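Side-chain contact in putative flagellar hook-associated protein (PDB 3PWX), which probably serves as a structural component of the bacterial flagellum, related to the flagellins: residues Y26-N29 and I30-K34. Numbering follows the deposited sequence.
Sequences YQSN and IANLK
Asn32 reaches back along helix 7-61 to Ser28, one turn earlier. Asn32 CB lies 3.5 Å in front of Ser28 O, close to the carbonyl plane. With CG set beside the backbone N (chi1 -68°), the amide carbon also stays near that plane, Asn32 CG to Ser28 O being 3.3 Å. At the tip Asn32 ND2 swings out to one face, 3.1 Å from Ser28 O but at an angle too poor for a hydrogen bond, and 3.6 Å from Ser28 OG; OD1 is the more distant branch. The bond that Ser28 O does accept comes from the backbone N of Asn32, which approaches from the other face with an N-H...O angle of 149°. Ile30 repeats the backward reach on a buried face: Ile30 CG1, likewise beside the backbone N, packs 3.1 Å from Tyr26 O, the acceptor for Ile30 N. Ala31 N bonds to Gln27 O and Leu33 N to Asn29 O. Beyond the turn, which falls within a predicted coiled coil, Ile30 touches Leu204 of helix 172-223 and Val130 of the 127-131/134-137 hairpin, and Asn29 ND2 donates a hydrogen bond to Thr129 O. Chemically, the exposed Asn32 amide lies by Ser28 O without bonding to it, so backbone i to i+4 bonds hold the turn across these segments, whereas Ile30 and Asn29 turn their side chains to tertiary partners.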
ATOM      1  N   TYR A  26       0.612 -14.632  -0.928  1.00 61.62           N
ATOM      2  CA  TYR A  26       0.523 -13.397  -0.153  1.00 60.00           C
ATOM      3  C   TYR A  26       1.219 -13.539   1.176  1.00 59.95           C
ATOM      4  O   TYR A  26       1.900 -12.634   1.604  1.00 60.45           O
ATOM      5  CB  TYR A  26      -0.900 -12.970   0.084  1.00 60.03           C
ATOM      6  CG  TYR A  26      -1.630 -12.556  -1.168  1.00 58.65           C
ATOM      7  CD1 TYR A  26      -1.084 -11.624  -2.048  1.00 59.29           C
ATOM      8  CD2 TYR A  26      -2.892 -13.056  -1.454  1.00 59.02           C
ATOM      9  CE1 TYR A  26      -1.799 -11.218  -3.257  1.00 56.93           C
ATOM     10  CE2 TYR A  26      -3.592 -12.659  -2.632  1.00 60.35           C
ATOM     11  CZ  TYR A  26      -3.029 -11.750  -3.524  1.00 56.95           C
ATOM     12  OH  TYR A  26      -3.743 -11.340  -4.634  1.00 57.60           O
ATOM     13  N   GLN A  27       1.071 -14.669   1.852  1.00 60.63           N
ATOM     14  CA  GLN A  27       1.642 -14.771   3.169  1.00 59.82           C
ATOM     15  C   GLN A  27       3.150 -14.867   3.079  1.00 60.40           C
ATOM     16  O   GLN A  27       3.880 -14.497   4.042  1.00 60.87           O
ATOM     17  CB  GLN A  27       1.062 -15.935   3.946  1.00 60.79           C
ATOM     18  CG  GLN A  27      -0.419 -15.826   4.164  1.00 60.73           C
ATOM     19  CD  GLN A  27      -0.877 -16.771   5.240  1.00 62.75           C
ATOM     20  OE1 GLN A  27      -1.160 -17.917   4.955  1.00 61.37           O
ATOM     21  NE2 GLN A  27      -0.920 -16.293   6.510  1.00 61.37           N
ATOM     22  N   SER A  28       3.626 -15.328   1.929  1.00 60.39           N
ATOM     23  CA  SER A  28       5.057 -15.311   1.656  1.00 60.73           C
ATOM     24  C   SER A  28       5.570 -13.914   1.359  1.00 59.83           C
ATOM     25  O   SER A  28       6.711 -13.619   1.675  1.00 61.79           O
ATOM     26  CB  SER A  28       5.422 -16.246   0.518  1.00 61.49           C
ATOM     27  OG  SER A  28       6.752 -16.002   0.134  1.00 62.57           O
ATOM     28  N   ASN A  29       4.744 -13.053   0.759  1.00 58.50           N
ATOM     29  CA  ASN A  29       5.121 -11.660   0.514  1.00 55.61           C
ATOM     30  C   ASN A  29       5.208 -10.936   1.835  1.00 55.03           C
ATOM     31  O   ASN A  29       6.153 -10.170   2.077  1.00 55.20           O
ATOM     32  CB  ASN A  29       4.080 -10.978  -0.370  1.00 55.01           C
ATOM     33  CG  ASN A  29       4.165 -11.424  -1.822  1.00 54.40           C
ATOM     34  OD1 ASN A  29       5.047 -12.209  -2.204  1.00 54.50           O
ATOM     35  ND2 ASN A  29       3.228 -10.922  -2.654  1.00 54.44           N
ATOM     36  N   ILE A  30       4.234 -11.199   2.705  1.00 53.96           N
ATOM     37  CA  ILE A  30       4.187 -10.580   4.013  1.00 53.91           C
ATOM     38  C   ILE A  30       5.360 -11.003   4.976  1.00 54.19           C
ATOM     39  O   ILE A  30       6.031 -10.146   5.577  1.00 54.86           O
ATOM     40  CB  ILE A  30       2.858 -10.886   4.658  1.00 54.38           C
ATOM     41  CG1 ILE A  30       1.718 -10.397   3.747  1.00 54.42           C
ATOM     42  CG2 ILE A  30       2.779 -10.324   6.070  1.00 54.55           C
ATOM     43  CD1 ILE A  30       0.360 -10.555   4.425  1.00 55.06           C
ATOM     44  N   ALA A  31       5.618 -12.296   5.132  1.00 54.88           N
ATOM     45  CA  ALA A  31       6.818 -12.730   5.834  1.00 55.63           C
ATOM     46  C   ALA A  31       8.054 -12.067   5.175  1.00 55.69           C
ATOM     47  O   ALA A  31       8.955 -11.617   5.858  1.00 55.14           O
ATOM     48  CB  ALA A  31       6.942 -14.249   5.827  1.00 56.44           C
ATOM     49  N   ASN A  32       8.114 -11.990   3.843  1.00 56.23           N
ATOM     50  CA  ASN A  32       9.346 -11.391   3.311  1.00 56.23           C
ATOM     51  C   ASN A  32       9.428  -9.924   3.582  1.00 54.87           C
ATOM     52  O   ASN A  32      10.520  -9.378   3.788  1.00 56.66           O
ATOM     53  CB  ASN A  32       9.622 -11.760   1.873  1.00 56.25           C
ATOM     54  CG  ASN A  32       9.969 -13.225   1.743  1.00 60.93           C
ATOM     55  OD1 ASN A  32      10.596 -13.780   2.635  1.00 65.68           O
ATOM     56  ND2 ASN A  32       9.572 -13.865   0.643  1.00 64.18           N
ATOM     57  N   LEU A  33       8.278  -9.275   3.658  1.00 53.25           N
ATOM     58  CA  LEU A  33       8.298  -7.834   3.867  1.00 52.81           C
ATOM     59  C   LEU A  33       8.720  -7.551   5.342  1.00 52.89           C
ATOM     60  O   LEU A  33       9.528  -6.656   5.613  1.00 52.69           O
ATOM     61  CB  LEU A  33       6.972  -7.180   3.437  1.00 52.63           C
ATOM     62  CG  LEU A  33       6.792  -5.686   3.706  1.00 52.35           C
ATOM     63  CD1 LEU A  33       7.995  -4.853   3.209  1.00 52.10           C
ATOM     64  CD2 LEU A  33       5.502  -5.197   3.089  1.00 52.46           C
ATOM     65  N   LYS A  34       8.233  -8.382   6.262  1.00 53.30           N
ATOM     66  CA  LYS A  34       8.573  -8.259   7.666  1.00 55.23           C
ATOM     67  C   LYS A  34      10.068  -8.390   7.887  1.00 57.27           C
ATOM     68  O   LYS A  34      10.660  -7.754   8.799  1.00 56.89           O
ATOM     69  CB  LYS A  34       7.863  -9.314   8.483  1.00 56.33           C
ATOM     70  CG  LYS A  34       6.342  -9.154   8.521  1.00 58.10           C
ATOM     71  CD  LYS A  34       5.742  -9.922   9.667  1.00 58.34           C
ATOM     72  CE  LYS A  34       6.301  -9.304  10.977  1.00 62.30           C
ATOM     73  NZ  LYS A  34       5.207  -9.121  12.003  1.00 63.21           N
TER